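Local coordinates for allergen Aed a 2 (Aedes aegypti, PDB 3DXL), which binds and sequesters host biogenic amines and leukotrienes in mosquito saliva, modulating the blood feeding of female mosquitoes on vertebrates, at residues K202-D207 / S238-K243; S234-P237 / E242-W245; V208-R213 / D265-R270. One frame throughout, in Å; residues are numbered along the deposited sequence. Where two conformers were deposited one is given.

Contact 1 (K202-D207 / S238-K243); sequences KDNQLD and SNAKEK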
loop_
_atom_site.group_PDB
_atom_site.type_symbol
_atom_site.label_atom_id
_atom_site.label_comp_id
_atom_site.label_asym_id
_atom_site.label_seq_id
_atom_site.Cartn_x
_atom_site.Cartn_y
_atom_site.Cartn_z
ATOM N N LYS A 202 10.103 1.571 -1.343
ATOM C CA LYS A 202 10.804 0.901 -2.452
ATOM C C LYS A 202 12.330 1.116 -2.469
ATOM O O LYS A 202 13.077 0.242 -2.914
ATOM C CB LYS A 202 10.191 1.307 -3.803
ATOM C CG LYS A 202 10.451 2.759 -4.211
ATOM C CD LYS A 202 9.986 3.050 -5.634
ATOM C CE LYS A 202 10.461 4.417 -6.100
ATOM N NZ LYS A 202 10.013 4.737 -7.488
ATOM N N ASP A 203 12.774 2.277 -1.984
ATOM C CA ASP A 203 14.199 2.609 -1.899
ATOM C C ASP A 203 14.789 2.306 -0.524
ATOM O O ASP A 203 15.762 2.937 -0.100
ATOM C CB ASP A 203 14.425 4.079 -2.263
ATOM C CG ASP A 203 13.992 4.404 -3.677
ATOM O OD1 ASP A 203 14.481 3.747 -4.626
ATOM O OD2 ASP A 203 13.168 5.326 -3.839
ATOM N N ASN A 204 14.187 1.338 0.167
ATOM C CA ASN A 204 14.680 0.861 1.457
ATOM C C ASN A 204 14.769 1.946 2.527
ATOM O O ASN A 204 15.681 1.925 3.341
ATOM C CB ASN A 204 16.027 0.128 1.298
ATOM C CG ASN A 204 15.943 -1.056 0.352
ATOM O OD1 ASN A 204 15.246 -2.029 0.624
ATOM N ND2 ASN A 204 16.660 -0.977 -0.766
ATOM N N GLN A 205 13.814 2.874 2.543
ATOM C CA GLN A 205 13.779 3.895 3.598
ATOM C C GLN A 205 12.642 3.661 4.587
ATOM O O GLN A 205 11.539 3.263 4.207
ATOM C CB GLN A 205 13.691 5.317 3.019
ATOM C CG GLN A 205 14.792 5.692 2.003
ATOM C CD GLN A 205 16.214 5.661 2.566
ATOM O OE1 GLN A 205 16.432 5.777 3.774
ATOM N NE2 GLN A 205 17.190 5.510 1.677
ATOM N N LEU A 206 12.921 3.916 5.861
ATOM C CA LEU A 206 11.905 3.850 6.902
ATOM C C LEU A 206 10.816 4.898 6.672
ATOM O O LEU A 206 11.125 6.065 6.410
ATOM C CB LEU A 206 12.544 4.082 8.274
ATOM C CG LEU A 206 11.596 4.109 9.474
ATOM C CD1 LEU A 206 11.007 2.726 9.723
ATOM C CD2 LEU A 206 12.325 4.634 10.697
ATOM N N ASP A 207 9.553 4.482 6.775
ATOM C CA ASP A 207 8.435 5.423 6.772
ATOM C C ASP A 207 7.795 5.445 8.154
ATOM O O ASP A 207 6.893 4.654 8.456
ATOM C CB ASP A 207 7.411 5.071 5.691
ATOM C CG ASP A 207 6.324 6.130 5.543
ATOM O OD1 ASP A 207 6.161 6.977 6.445
ATOM O OD2 ASP A 207 5.634 6.113 4.507
ATOM N N SER A 238 24.243 -0.133 6.800
ATOM C CA SER A 238 24.579 0.494 5.525
ATOM C C SER A 238 24.136 -0.333 4.319
ATOM O O SER A 238 23.870 0.233 3.262
ATOM C CB SER A 238 26.075 0.806 5.454
ATOM O OG SER A 238 26.846 -0.368 5.642
ATOM N N ASN A 239 24.057 -1.656 4.472
ATOM C CA ASN A 239 23.535 -2.536 3.415
ATOM C C ASN A 239 22.023 -2.390 3.306
ATOM O O ASN A 239 21.281 -2.738 4.236
ATOM C CB ASN A 239 23.902 -4.002 3.679
ATOM C CG ASN A 239 23.454 -4.953 2.558
ATOM O OD1 ASN A 239 22.671 -4.596 1.667
ATOM N ND2 ASN A 239 23.955 -6.182 2.610
ATOM N N ALA A 240 21.577 -1.897 2.151
ATOM C CA ALA A 240 20.166 -1.606 1.894
ATOM C C ALA A 240 19.233 -2.786 2.134
ATOM O O ALA A 240 18.138 -2.603 2.663
ATOM C CB ALA A 240 19.988 -1.072 0.470
ATOM N N LYS A 241 19.674 -3.982 1.751
ATOM C CA LYS A 241 18.842 -5.185 1.806
ATOM C C LYS A 241 18.548 -5.667 3.223
ATOM O O LYS A 241 17.702 -6.539 3.425
ATOM C CB LYS A 241 19.481 -6.319 0.998
ATOM C CG LYS A 241 19.348 -6.177 -0.509
ATOM C CD LYS A 241 19.715 -7.479 -1.214
ATOM C CE LYS A 241 19.639 -7.350 -2.732
ATOM N NZ LYS A 241 18.251 -7.108 -3.229
ATOM N N GLU A 242 19.244 -5.101 4.204
ATOM C CA GLU A 242 19.061 -5.502 5.595
ATOM C C GLU A 242 18.258 -4.510 6.416
ATOM O O GLU A 242 17.998 -4.752 7.602
ATOM C CB GLU A 242 20.413 -5.738 6.247
ATOM C CG GLU A 242 21.085 -7.002 5.758
ATOM C CD GLU A 242 22.299 -7.372 6.578
ATOM O OE1 GLU A 242 22.980 -6.461 7.102
ATOM O OE2 GLU A 242 22.583 -8.580 6.683
ATOM N N LYS A 243 17.850 -3.410 5.786
ATOM C CA LYS A 243 17.180 -2.352 6.526
ATOM C C LYS A 243 15.813 -2.779 7.066
ATOM O O LYS A 243 15.515 -2.491 8.226
ATOM C CB LYS A 243 17.135 -1.047 5.721
ATOM C CG LYS A 243 18.524 -0.412 5.565
ATOM C CD LYS A 243 18.549 0.748 4.585
ATOM C CE LYS A 243 18.075 2.023 5.231
ATOM N NZ LYS A 243 17.891 3.108 4.237
#
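Two interhelical loops of the C-terminal odorant-binding-protein domain meet here, and Lys243 joins them. The 202-207 loop leads into helix 208-217, and 238-243 leads into helix 243-253. Lys243, near the start of helix 243-253, sends its chain across to the other loop. In the conformer given, one of two deposited, NZ donates to the backbone O of Asn204 at 2.7 Å. The donor is tilted 30° from the carbonyl plane, and the C=O...N angle is 147°. A bend at chi3 (82°) turns the end of the otherwise extended lysine chain, and CD and CE also lie against this oxygen. A weak second bond runs from Lys243 NZ to Gln205 OE1, 3.1 Å away. Gln205 starts out away from the other loop, but its chain bends at chi2 and brings the amide back to the ammonium group. The Asn204 side chain lies beside Ala240. Its amide carbon CG is 3.5 Å from Ala240 O, and ND2 is 3.6 Å from the Ala240 methyl CB. These are packing contacts. The polar partner of Asn204 OD1 is Lys195, on helix 184-196. Within the second loop, Asn239 OD1 accepts from Lys241 N at 3.1 Å, from above its carbonyl plane. This bond closes an Asx turn. The whole is a loop-to-loop join in the all-helical PBP/GOBP fold, with one lysine linking the approaches to two helices.

Contact 2 (S234-P237 / E242-W245); sequences SKEP and EKSW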
loop_
_atom_site.group_PDB
_atom_site.type_symbol
_atom_site.label_atom_id
_atom_site.label_comp_id
_atom_site.label_asym_id
_atom_site.label_seq_id
_atom_site.Cartn_x
_atom_site.Cartn_y
_atom_site.Cartn_z
ATOM N N SER A 234 19.376 5.703 14.142
ATOM C CA SER A 234 20.748 6.114 14.460
ATOM C C SER A 234 21.744 4.957 14.317
ATOM O O SER A 234 22.951 5.186 14.190
ATOM C CB SER A 234 20.829 6.746 15.856
ATOM O OG SER A 234 20.811 5.763 16.877
ATOM N N LYS A 235 21.224 3.728 14.320
ATOM C CA LYS A 235 22.032 2.515 14.172
ATOM C C LYS A 235 21.682 1.723 12.907
ATOM O O LYS A 235 21.997 0.539 12.789
ATOM C CB LYS A 235 21.903 1.636 15.419
ATOM C CG LYS A 235 22.688 2.156 16.619
ATOM C CD LYS A 235 22.305 1.442 17.906
ATOM C CE LYS A 235 21.036 2.025 18.506
ATOM N NZ LYS A 235 20.715 1.435 19.838
ATOM N N GLU A 236 21.033 2.397 11.963
ATOM C CA GLU A 236 20.676 1.822 10.676
ATOM C C GLU A 236 21.893 1.206 9.986
ATOM O O GLU A 236 22.941 1.853 9.908
ATOM C CB GLU A 236 20.121 2.935 9.795
ATOM C CG GLU A 236 19.146 2.499 8.758
ATOM C CD GLU A 236 18.581 3.678 8.012
ATOM O OE1 GLU A 236 19.348 4.348 7.280
ATOM O OE2 GLU A 236 17.369 3.931 8.145
ATOM N N PRO A 237 21.761 -0.037 9.477
ATOM C CA PRO A 237 22.854 -0.654 8.721
ATOM C C PRO A 237 23.043 0.005 7.355
ATOM O O PRO A 237 22.113 0.630 6.832
ATOM C CB PRO A 237 22.394 -2.105 8.556
ATOM C CG PRO A 237 20.912 -2.031 8.613
ATOM C CD PRO A 237 20.596 -0.935 9.582
ATOM N N GLU A 242 19.244 -5.101 4.204
ATOM C CA GLU A 242 19.061 -5.502 5.595
ATOM C C GLU A 242 18.258 -4.510 6.416
ATOM O O GLU A 242 17.998 -4.752 7.602
ATOM C CB GLU A 242 20.413 -5.738 6.247
ATOM C CG GLU A 242 21.085 -7.002 5.758
ATOM C CD GLU A 242 22.299 -7.372 6.578
ATOM O OE1 GLU A 242 22.980 -6.461 7.102
ATOM O OE2 GLU A 242 22.583 -8.580 6.683
ATOM N N LYS A 243 17.850 -3.410 5.786
ATOM C CA LYS A 243 17.180 -2.352 6.526
ATOM C C LYS A 243 15.813 -2.779 7.066
ATOM O O LYS A 243 15.515 -2.491 8.226
ATOM C CB LYS A 243 17.135 -1.047 5.721
ATOM C CG LYS A 243 18.524 -0.412 5.565
ATOM C CD LYS A 243 18.549 0.748 4.585
ATOM C CE LYS A 243 18.075 2.023 5.231
ATOM N NZ LYS A 243 17.891 3.108 4.237
ATOM N N SER A 244 15.009 -3.478 6.256
ATOM C CA SER A 244 13.704 -3.982 6.723
ATOM C C SER A 244 13.865 -4.849 7.967
ATOM O O SER A 244 13.204 -4.638 8.987
ATOM C CB SER A 244 12.998 -4.797 5.639
ATOM O OG SER A 244 12.497 -3.958 4.613
ATOM N N TRP A 245 14.766 -5.822 7.871
ATOM C CA TRP A 245 15.029 -6.728 8.984
ATOM C C TRP A 245 15.546 -5.970 10.210
ATOM O O TRP A 245 15.119 -6.237 11.337
ATOM C CB TRP A 245 16.017 -7.798 8.533
ATOM C CG TRP A 245 16.458 -8.732 9.628
ATOM C CD1 TRP A 245 15.803 -9.849 10.072
ATOM C CD2 TRP A 245 17.661 -8.632 10.405
ATOM N NE1 TRP A 245 16.531 -10.453 11.081
ATOM C CE2 TRP A 245 17.664 -9.721 11.313
ATOM C CE3 TRP A 245 18.730 -7.727 10.436
ATOM C CZ2 TRP A 245 18.709 -9.941 12.224
ATOM C CZ3 TRP A 245 19.761 -7.938 11.354
ATOM C CH2 TRP A 245 19.742 -9.039 12.230
#
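This is a local contact in the loop between helices 223-234 and 243-253 of the C-terminal PBP/GOBP domain. It closes a tight connection: only four residues separate the two segments, and the chain folds back so that Glu236 and Pro237 lie against the start of the second helix. The CA atoms of Pro237 and Lys243 are the nearest pair, 6.3 Å apart. The nonpolar part is made by the proline ring. Its CG lies 4.2 Å from Lys243 CG, with the aliphatic stem of the lysine crossing it at a slant. The same ring carbon approaches the Glu242 backbone and comes within 4.4 Å of Glu242 CB. Glu242 directs its carboxylate to Lys187 on helix 184-196, so its part in this contact is carried by CB and the backbone. The charged part lies farther along Lys243. Glu236 has CG anti to its backbone N (chi1 -152°) and a chain extended beyond it, which carries the carboxylate to the end of the lysine. Its carbon CD sits 3.3 Å from Lys243 CE, so the methylene before the ammonium group lies closest. The ion pair is long and weak; the stronger partner of NZ is Asn204 O in the neighbouring loop. Glu236 OE2 is hydrogen-bonded to Tyr247 OH one turn farther along the helix, which gives the carboxylate a second partner. The other oxygen, Glu236 OE1, makes the long ion pair, 3.6 Å from Lys243 NZ.

Contact 3 (V208-R213 / D265-R270); sequences VEEVKR and DYREVR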
loop_
_atom_site.group_PDB
_atom_site.type_symbol
_atom_site.label_atom_id
_atom_site.label_comp_id
_atom_site.label_asym_id
_atom_site.label_seq_id
_atom_site.Cartn_x
_atom_site.Cartn_y
_atom_site.Cartn_z
ATOM N N VAL A 208 8.270 6.365 8.992
ATOM C CA VAL A 208 7.820 6.458 10.378
ATOM C C VAL A 208 6.311 6.692 10.460
ATOM O O VAL A 208 5.639 6.157 11.342
ATOM C CB VAL A 208 8.574 7.576 11.159
ATOM C CG1 VAL A 208 8.004 7.753 12.562
ATOM C CG2 VAL A 208 10.058 7.280 11.243
ATOM N N GLU A 209 5.781 7.496 9.537
ATOM C CA GLU A 209 4.360 7.813 9.560
ATOM C C GLU A 209 3.477 6.583 9.336
ATOM O O GLU A 209 2.402 6.489 9.917
ATOM C CB GLU A 209 4.020 8.937 8.575
ATOM C CG GLU A 209 4.607 10.307 8.958
ATOM C CD GLU A 209 4.274 10.736 10.385
ATOM O OE1 GLU A 209 3.128 10.520 10.837
ATOM O OE2 GLU A 209 5.165 11.310 11.052
ATOM N N GLU A 210 3.931 5.644 8.511
ATOM C CA GLU A 210 3.159 4.416 8.318
ATOM C C GLU A 210 3.111 3.562 9.596
ATOM O O GLU A 210 2.064 3.016 9.938
ATOM C CB GLU A 210 3.705 3.611 7.145
ATOM C CG GLU A 210 2.828 2.416 6.720
ATOM C CD GLU A 210 1.498 2.780 6.047
ATOM O OE1 GLU A 210 1.319 3.924 5.569
ATOM O OE2 GLU A 210 0.630 1.886 5.983
ATOM N N VAL A 211 4.240 3.477 10.309
ATOM C CA VAL A 211 4.284 2.722 11.569
ATOM C C VAL A 211 3.370 3.396 12.589
ATOM O O VAL A 211 2.593 2.746 13.288
ATOM C CB VAL A 211 5.707 2.593 12.137
ATOM C CG1 VAL A 211 5.716 1.588 13.268
ATOM C CG2 VAL A 211 6.676 2.155 11.062
ATOM N N LYS A 212 3.443 4.724 12.639
ATOM C CA LYS A 212 2.599 5.493 13.547
ATOM C C LYS A 212 1.119 5.285 13.269
ATOM O O LYS A 212 0.319 5.183 14.191
ATOM C CB LYS A 212 2.929 6.985 13.478
ATOM C CG LYS A 212 4.256 7.338 14.134
ATOM C CD LYS A 212 4.677 8.775 13.826
ATOM C CE LYS A 212 3.687 9.776 14.387
ATOM N NZ LYS A 212 4.119 11.183 14.122
ATOM N N ARG A 213 0.760 5.238 11.981
ATOM C CA ARG A 213 -0.609 5.024 11.558
ATOM C C ARG A 213 -1.161 3.756 12.209
ATOM O O ARG A 213 -2.270 3.742 12.722
ATOM C CB ARG A 213 -0.661 4.913 10.028
ATOM C CG ARG A 213 -2.054 4.847 9.437
ATOM C CD ARG A 213 -2.001 4.691 7.918
ATOM N NE ARG A 213 -3.238 5.187 7.300
ATOM C CZ ARG A 213 -4.354 4.480 7.169
ATOM N NH1 ARG A 213 -4.404 3.218 7.583
ATOM N NH2 ARG A 213 -5.427 5.020 6.609
ATOM N N ASP A 265 0.044 -7.073 14.410
ATOM C CA ASP A 265 -0.997 -8.092 14.307
ATOM C C ASP A 265 -2.251 -7.527 13.645
ATOM O O ASP A 265 -2.849 -8.154 12.767
ATOM C CB ASP A 265 -1.397 -8.647 15.684
ATOM C CG ASP A 265 -0.393 -9.635 16.258
ATOM O OD1 ASP A 265 0.583 -10.029 15.587
ATOM O OD2 ASP A 265 -0.607 -10.006 17.427
ATOM N N TYR A 266 -2.676 -6.341 14.071
ATOM C CA TYR A 266 -3.887 -5.761 13.491
ATOM C C TYR A 266 -3.666 -5.351 12.029
ATOM O O TYR A 266 -4.568 -5.498 11.194
ATOM C CB TYR A 266 -4.378 -4.579 14.321
ATOM C CG TYR A 266 -5.747 -4.043 13.933
ATOM C CD1 TYR A 266 -6.809 -4.902 13.640
ATOM C CD2 TYR A 266 -5.986 -2.664 13.899
ATOM C CE1 TYR A 266 -8.063 -4.400 13.306
ATOM C CE2 TYR A 266 -7.240 -2.163 13.576
ATOM C CZ TYR A 266 -8.267 -3.033 13.284
ATOM O OH TYR A 266 -9.515 -2.554 12.976
ATOM N N ARG A 267 -2.459 -4.890 11.712
ATOM C CA ARG A 267 -2.126 -4.616 10.319
ATOM C C ARG A 267 -2.231 -5.875 9.468
ATOM O O ARG A 267 -2.737 -5.811 8.340
ATOM C CB ARG A 267 -0.748 -3.972 10.184
ATOM C CG ARG A 267 -0.369 -3.633 8.729
ATOM C CD ARG A 267 -1.418 -2.744 8.058
ATOM N NE ARG A 267 -1.083 -2.347 6.692
ATOM C CZ ARG A 267 -0.338 -1.293 6.377
ATOM N NH1 ARG A 267 0.210 -0.537 7.330
ATOM N NH2 ARG A 267 -0.151 -0.981 5.095
ATOM N N GLU A 268 -1.765 -7.015 9.983
ATOM C CA GLU A 268 -1.895 -8.257 9.218
ATOM C C GLU A 268 -3.365 -8.544 8.896
ATOM O O GLU A 268 -3.703 -8.924 7.769
ATOM C CB GLU A 268 -1.268 -9.441 9.963
ATOM C CG GLU A 268 -1.253 -10.757 9.156
ATOM C CD GLU A 268 -2.569 -11.547 9.184
ATOM O OE1 GLU A 268 -3.292 -11.491 10.200
ATOM O OE2 GLU A 268 -2.872 -12.237 8.182
ATOM N N VAL A 269 -4.233 -8.376 9.887
ATOM C CA VAL A 269 -5.660 -8.596 9.709
ATOM C C VAL A 269 -6.210 -7.679 8.615
ATOM O O VAL A 269 -6.913 -8.120 7.694
ATOM C CB VAL A 269 -6.430 -8.388 11.035
ATOM C CG1 VAL A 269 -7.938 -8.385 10.801
ATOM C CG2 VAL A 269 -6.066 -9.485 12.035
ATOM N N ARG A 270 -5.876 -6.395 8.694
ATOM C CA ARG A 270 -6.382 -5.431 7.728
ATOM C C ARG A 270 -5.777 -5.644 6.339
ATOM O O ARG A 270 -6.413 -5.304 5.329
ATOM C CB ARG A 270 -6.180 -4.007 8.241
ATOM C CG ARG A 270 -7.060 -3.719 9.451
ATOM C CD ARG A 270 -6.979 -2.285 9.927
ATOM N NE ARG A 270 -5.715 -2.049 10.614
ATOM C CZ ARG A 270 -4.690 -1.370 10.099
ATOM N NH1 ARG A 270 -4.774 -0.838 8.883
ATOM N NH2 ARG A 270 -3.569 -1.228 10.802
HETATM O O HOH W 1 -2.711 1.038 8.086
#
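A buried salt bridge joins helix 208-217 to helix 257-271 in the C-terminal half of this all-helical, odorant-binding-protein-like protein. The ionic contact is Glu210 with Arg267. One oxygen, Glu210 OE2, takes both terminal nitrogens of the guanidinium. The bond from Arg267 NH1 is 2.8 Å long and bent, with an N-H...O angle of 139°. It reaches the anti lone pair of the oxygen. The bond from Arg267 NH2 to Glu210 OE2, at 3.1 Å, is weak. Only OE2 takes part, and the carboxylate and guanidinium planes stand 61° apart, so this is not the flat two-oxygen pairing. Both chains bend at chi2, and they meet at about a right angle. Around this pair is a wider charge network. Arg15 of helix 6-20 also pairs with Glu210 OE2, while Asp214 pairs with both Arg267 and Arg270. Arg213 pairs with Asp19 and Glu18, which ties the two halves of the protein together. Within the second helix, Arg270 NE lies 3.3 Å above one face of the Tyr266 ring, toward its rim. The last kind of interaction is through water. Arg213 NH1 and Arg270 NH1 are like charges 4.3 Å apart. A water between them accepts from both, at 2.8 Å from Arg213 NH1 and 2.9 Å from Arg270 NH1.

All three contacts lie in the C-terminal half of the chain. Contacts 1 and 2 are neighbours, with centres 7 Å apart. They share Glu242 and Lys243, so the start of helix 243-253 is held from two loops. Contact 3 is separate, its centre 18 Å from contact 1 and 19 Å from contact 2. It joins helices 208-217 and 257-271 nearer the middle of the protein. Segment 202-207 runs directly into 208-213, so contacts 1 and 3 interlace along the chain, while contact 2 is nested within the loop that contact 3 closes. Helix 257-271 also carries Asp265 and Glu268, which bind noradrenaline.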